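Local coordinates for protein ectonucleoside triphosphate diphosphohydrolase 4 (Homo sapiens, PDB 6WG5) that belongs to the GDA1/CD39 nucleoside phosphatase family, whose members are built on a fold of the actin-like ATPase clan, at residues G261-V264 with H265-E268; D344-L347 with C348-T351; P492-D495 with I496-A500. All coordinates share one frame; numbering follows the deposited sequence.

Contact 1. Residues G261-V264 with H265-E268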
# COMPACT_ATOMS: atom_id res chain seq x y z
N GLY A 261 -6.26 -19.69 -5.75
CA GLY A 261 -6.65 -21.03 -5.37
C GLY A 261 -5.55 -22.04 -5.58
O GLY A 261 -4.50 -21.76 -6.16
N CYS A 262 -5.80 -23.25 -5.09
CA CYS A 262 -4.85 -24.34 -5.22
C CYS A 262 -5.00 -25.10 -6.53
O CYS A 262 -4.05 -25.78 -6.95
CB CYS A 262 -4.99 -25.32 -4.06
SG CYS A 262 -6.65 -26.01 -3.86
N ASP A 263 -6.16 -25.01 -7.18
CA ASP A 263 -6.42 -25.71 -8.43
C ASP A 263 -6.18 -24.74 -9.59
O ASP A 263 -6.95 -23.80 -9.79
CB ASP A 263 -7.85 -26.24 -8.46
CG ASP A 263 -8.10 -27.20 -9.61
OD1 ASP A 263 -7.37 -27.13 -10.62
OD2 ASP A 263 -9.03 -28.02 -9.50
N VAL A 264 -5.11 -24.99 -10.35
CA VAL A 264 -4.77 -24.13 -11.48
C VAL A 264 -5.83 -24.18 -12.58
O VAL A 264 -5.82 -23.33 -13.47
CB VAL A 264 -3.39 -24.52 -12.06
CG1 VAL A 264 -2.29 -24.25 -11.05
CG2 VAL A 264 -3.38 -25.98 -12.50
N HIS A 265 -6.74 -25.15 -12.53
CA HIS A 265 -7.76 -25.30 -13.56
C HIS A 265 -9.09 -24.65 -13.19
O HIS A 265 -10.00 -24.62 -14.02
CB HIS A 265 -7.99 -26.78 -13.85
CG HIS A 265 -6.81 -27.45 -14.49
ND1 HIS A 265 -6.24 -28.60 -13.99
CD2 HIS A 265 -6.08 -27.11 -15.59
CE1 HIS A 265 -5.22 -28.95 -14.75
NE2 HIS A 265 -5.10 -28.06 -15.73
N GLN A 266 -9.22 -24.13 -11.97
CA GLN A 266 -10.40 -23.38 -11.57
C GLN A 266 -10.14 -21.88 -11.71
O GLN A 266 -9.00 -21.42 -11.71
CB GLN A 266 -10.79 -23.72 -10.13
CG GLN A 266 -11.72 -24.92 -10.03
CD GLN A 266 -11.62 -25.65 -8.70
OE1 GLN A 266 -11.21 -25.07 -7.69
NE2 GLN A 266 -11.97 -26.93 -8.70
N THR A 267 -11.23 -21.12 -11.82
CA THR A 267 -11.15 -19.69 -12.09
C THR A 267 -11.79 -18.83 -11.01
O THR A 267 -11.73 -17.60 -11.12
CB THR A 267 -11.81 -19.36 -13.44
OG1 THR A 267 -13.18 -19.77 -13.41
CG2 THR A 267 -11.08 -20.07 -14.57
N GLU A 268 -12.39 -19.43 -9.98
CA GLU A 268 -13.08 -18.63 -8.97
C GLU A 268 -12.16 -17.61 -8.32
O GLU A 268 -12.60 -16.51 -7.98
CB GLU A 268 -13.68 -19.55 -7.90
CG GLU A 268 -14.70 -20.55 -8.42
CD GLU A 268 -14.06 -21.83 -8.93
OE1 GLU A 268 -13.42 -22.54 -8.12
OE2 GLU A 268 -14.18 -22.13 -10.14
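Asp263 and His265 meet through a carboxylate-to-backbone bond: His265 N donates to Asp263 OD1 at 2.8 Å, with an N-H...O angle of 157°. The amide comes from above the carboxylate plane. The torsion that sets this up is chi1 of Asp263, -169°, which turns the carboxylate opposite the residue's own N and towards the following peptides. Asp263 OD1 also lies 3.3 Å from His265 CB.

Val264 covers one face of the imidazole. Its CG2 sits 4.0 Å from the centroid of the His265 ring and 3° off the ring normal, a CH-pi contact directly over that face. A second backbone bond closes the turn, Gln266 N to Asp263 O at 3.2 Å. The Gln266 amide reaches back across Asp263, OE1 lying 3.6 Å from Asp263 CB.

Asn259, at the end of strand 255-259, bonds to Gly261 N and weakly to the carbonyls of Asp263 and Gln266. Together the two main bonds define an Asx turn superposed on a type I beta turn, here in the loop of the beta hairpin formed by strands 255-259 and 270-279.

Contact 2. Residues D344-L347 with C348-T351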
# COMPACT_ATOMS: atom_id res chain seq x y z
N ASP A 344 -6.10 30.10 0.51
CA ASP A 344 -7.16 30.02 -0.50
C ASP A 344 -7.17 28.60 -1.05
O ASP A 344 -6.43 28.28 -1.98
CB ASP A 344 -6.95 31.06 -1.59
CG ASP A 344 -8.19 31.26 -2.45
OD1 ASP A 344 -9.01 30.32 -2.54
OD2 ASP A 344 -8.35 32.36 -3.02
N PHE A 345 -8.02 27.75 -0.47
CA PHE A 345 -8.04 26.34 -0.82
C PHE A 345 -8.35 26.14 -2.30
O PHE A 345 -7.66 25.39 -3.00
CB PHE A 345 -9.06 25.61 0.06
CG PHE A 345 -9.26 24.17 -0.30
CD1 PHE A 345 -8.40 23.19 0.19
CD2 PHE A 345 -10.32 23.78 -1.11
CE1 PHE A 345 -8.59 21.86 -0.14
CE2 PHE A 345 -10.51 22.46 -1.43
CZ PHE A 345 -9.65 21.49 -0.95
N ASP A 346 -9.39 26.81 -2.80
CA ASP A 346 -9.77 26.65 -4.20
C ASP A 346 -8.68 27.17 -5.14
O ASP A 346 -8.45 26.59 -6.20
CB ASP A 346 -11.09 27.36 -4.48
CG ASP A 346 -12.28 26.63 -3.88
OD1 ASP A 346 -12.26 25.38 -3.82
OD2 ASP A 346 -13.24 27.31 -3.46
N LEU A 347 -8.01 28.26 -4.76
CA LEU A 347 -6.94 28.78 -5.60
C LEU A 347 -5.70 27.89 -5.53
O LEU A 347 -4.95 27.80 -6.50
CB LEU A 347 -6.61 30.21 -5.19
CG LEU A 347 -5.52 30.94 -5.99
CD1 LEU A 347 -5.86 30.98 -7.47
CD2 LEU A 347 -5.32 32.34 -5.45
N CYS A 348 -5.49 27.23 -4.39
CA CYS A 348 -4.39 26.27 -4.30
C CYS A 348 -4.60 25.11 -5.26
O CYS A 348 -3.65 24.66 -5.92
CB CYS A 348 -4.28 25.75 -2.86
SG CYS A 348 -2.96 24.55 -2.63
N ARG A 349 -5.83 24.60 -5.35
CA ARG A 349 -6.11 23.48 -6.24
C ARG A 349 -5.77 23.82 -7.69
O ARG A 349 -5.18 22.99 -8.40
CB ARG A 349 -7.58 23.06 -6.12
CG ARG A 349 -7.94 22.46 -4.78
CD ARG A 349 -9.32 21.81 -4.81
NE ARG A 349 -10.38 22.77 -5.09
CZ ARG A 349 -10.88 23.02 -6.30
NH1 ARG A 349 -10.42 22.39 -7.37
NH2 ARG A 349 -11.85 23.91 -6.44
N GLU A 350 -6.13 25.02 -8.14
CA GLU A 350 -5.82 25.41 -9.51
C GLU A 350 -4.32 25.57 -9.72
O GLU A 350 -3.81 25.26 -10.80
CB GLU A 350 -6.53 26.71 -9.86
CG GLU A 350 -8.04 26.67 -9.65
CD GLU A 350 -8.71 25.55 -10.42
OE1 GLU A 350 -8.11 25.06 -11.40
OE2 GLU A 350 -9.83 25.15 -10.03
N THR A 351 -3.60 26.04 -8.70
CA THR A 351 -2.18 26.30 -8.85
C THR A 351 -1.38 25.00 -9.00
O THR A 351 -0.42 24.95 -9.77
CB THR A 351 -1.66 27.10 -7.65
OG1 THR A 351 -2.49 28.26 -7.46
CG2 THR A 351 -0.23 27.54 -7.88
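The N-terminal turns of helix 345-352 bring Arg349 back over Phe345 and Asp346, behind an N-cap formed by Asp344. Asp346 OD1 lies close to the guanidinium plane of Arg349 and forms a salt bridge with it, accepting from Arg349 NH2 at 3.0 Å (N-H...O angle 160°); Arg349 NE adds a weak bond to the same oxygen. The approach is planar for the arginine but not for the acid, whose OD1 is met 48° out of the carboxylate plane. A bend at chi3 of Arg349 (-63°) folds the guanidinium back alongside Asp346, the two side chains pointing the same way.

The aliphatic part of Arg349 packs on Phe345. Arg349 CD is 3.6 Å from Phe345 CE2, while Arg349 CG lies over one ring face, offset toward the rim. Charge thus holds the arginine's end and a ring its stem. Beyond the helix, Arg349 NH1 pairs with Glu451 of helix 436-456 and Asp346 OD2 with Lys411 of helix 403-414, so each charged group has a second partner, on a different helix. Glu350 OE2 lies at long range from Arg349 NH1, well out of the guanidinium plane, and so acts through charge alone.

At the helix start, Leu347 N donates to Asp344 OD1 at 3.2 Å, and Cys348 N to Asp344 O at 2.8 Å, so Asp344 binds the first turn with both side chain and backbone. Leu347 O accepts two bonds from Thr351, from N at 3.1 Å and from OG1 at 2.7 Å, reaching it from opposite faces of the carbonyl plane. Cys348 is joined to Cys321 by a disulfide. The arrangement is that of an Asp N-capped, disulfide-anchored short helix with an i to i+3 salt bridge extended into a network.

Contact 3. Residues P492-D495 with I496-A500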
# COMPACT_ATOMS: atom_id res chain seq x y z
N PRO A 492 -3.08 -26.50 0.28
CA PRO A 492 -4.33 -27.27 0.37
C PRO A 492 -4.38 -28.48 -0.56
O PRO A 492 -5.18 -29.40 -0.33
CB PRO A 492 -5.41 -26.24 -0.01
CG PRO A 492 -4.71 -24.92 -0.17
CD PRO A 492 -3.33 -25.06 0.35
N LEU A 493 -3.54 -28.50 -1.60
CA LEU A 493 -3.51 -29.66 -2.48
C LEU A 493 -3.14 -30.93 -1.73
O LEU A 493 -3.60 -32.02 -2.08
CB LEU A 493 -2.51 -29.45 -3.63
CG LEU A 493 -2.96 -28.66 -4.86
CD1 LEU A 493 -1.86 -28.71 -5.91
CD2 LEU A 493 -4.27 -29.19 -5.44
N ARG A 494 -2.31 -30.81 -0.69
CA ARG A 494 -1.97 -31.98 0.11
C ARG A 494 -3.23 -32.64 0.65
O ARG A 494 -3.51 -33.80 0.35
CB ARG A 494 -1.04 -31.57 1.26
CG ARG A 494 0.27 -30.94 0.80
CD ARG A 494 1.37 -31.24 1.79
NE ARG A 494 1.77 -32.64 1.74
CZ ARG A 494 2.51 -33.25 2.66
NH1 ARG A 494 2.82 -34.53 2.53
NH2 ARG A 494 2.93 -32.58 3.73
N ASP A 495 -4.01 -31.91 1.44
CA ASP A 495 -5.18 -32.50 2.07
C ASP A 495 -6.22 -32.95 1.05
O ASP A 495 -6.90 -33.96 1.26
CB ASP A 495 -5.81 -31.51 3.05
CG ASP A 495 -4.81 -30.98 4.06
OD1 ASP A 495 -4.58 -31.66 5.09
OD2 ASP A 495 -4.26 -29.88 3.83
N ILE A 496 -6.34 -32.24 -0.07
CA ILE A 496 -7.41 -32.50 -1.03
C ILE A 496 -6.99 -33.58 -2.02
O ILE A 496 -7.57 -34.67 -2.03
CB ILE A 496 -7.81 -31.20 -1.77
CG1 ILE A 496 -8.34 -30.18 -0.77
CG2 ILE A 496 -8.85 -31.50 -2.85
CD1 ILE A 496 -8.70 -28.83 -1.38
N GLN A 497 -5.99 -33.29 -2.84
CA GLN A 497 -5.64 -34.15 -3.98
C GLN A 497 -4.47 -35.08 -3.66
O GLN A 497 -3.50 -35.15 -4.41
CB GLN A 497 -5.32 -33.29 -5.20
CG GLN A 497 -6.53 -32.57 -5.79
CD GLN A 497 -6.24 -31.96 -7.15
OE1 GLN A 497 -5.09 -31.71 -7.50
NE2 GLN A 497 -7.29 -31.72 -7.93
N GLN A 498 -4.55 -35.81 -2.54
CA GLN A 498 -3.59 -36.89 -2.31
C GLN A 498 -3.70 -37.95 -3.39
O GLN A 498 -2.69 -38.51 -3.84
CB GLN A 498 -3.80 -37.52 -0.93
CG GLN A 498 -3.05 -36.86 0.21
CD GLN A 498 -1.54 -36.86 0.01
OE1 GLN A 498 -0.98 -37.75 -0.63
NE2 GLN A 498 -0.87 -35.85 0.56
N GLU A 499 -4.93 -38.25 -3.82
CA GLU A 499 -5.15 -39.32 -4.79
C GLU A 499 -4.65 -38.92 -6.18
O GLU A 499 -4.07 -39.74 -6.90
CB GLU A 499 -6.63 -39.67 -4.85
CG GLU A 499 -7.18 -40.25 -3.55
CD GLU A 499 -8.69 -40.22 -3.48
OE1 GLU A 499 -9.30 -39.28 -4.04
OE2 GLU A 499 -9.28 -41.13 -2.87
N ALA A 500 -4.86 -37.66 -6.57
CA ALA A 500 -4.51 -37.23 -7.92
C ALA A 500 -3.05 -37.49 -8.24
O ALA A 500 -2.70 -37.77 -9.39
CB ALA A 500 -4.83 -35.74 -8.10
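Leu493 and Gln497 lie side by side and point the same way: Leu493 CD2 is 3.4 Å from Gln497 OE1 and 3.8 Å from Gln497 CD, so a methyl rests against the end of the glutamine amide. Their backbones are tied as well, Gln497 N donating to Leu493 O at 2.8 Å, with an N-H...O angle of 136° that is less straight than the preceding bond. That preceding bond runs from Ile496 N to Pro492 O at 3.1 Å, with an angle of 151°. The Ile496 side chain runs alongside the same carbonyl, and its CD1 touches Pro492 CB at 4.4 Å.

One residue further, Arg494 O is met by a side chain. Gln498 bends at chi2 (-59°) to bring its amide back, and Gln498 NE2 makes a weak bond to Arg494 O at 3.3 Å. The departure of Gln497 from helical torsions, the first after the helix, is consistent with this placement of Gln498; the regular bonding ends there, and the chain turns off into a loop.

The second shell lies around Pro492. His63, in the loop following strand 53-61, touches Pro492, Asp495 and Ile496, and Asp495 OD1 has a long, weak ion pair with Arg62 of the same loop. The short helix 492-496, which follows helix 479-487, therefore packs at the surface against that loop and against Cys262, in the connection between strands 255-259 and 270-279.

Along the chain the three contacts come in series, each a local one. Contacts 1 and 3 are neighbours on the same side of the chain's centre, their centres about 13 Å apart: Cys262 of contact 1 packs on Pro492, Leu493 and Ile496, with Cys262 CB 3.9 Å from Pro492 CG. This ties the hairpin loop between strands 255-259 and 270-279 to the C-terminal end of the chain, at one end of the molecule. Contact 2 belongs to the separate helical packing around helix 345-352, across the chain's centre, about 50 Å and 60 Å centre to centre from contacts 1 and 3; nearest atoms are about 39 Å and 47 Å away, so it touches neither.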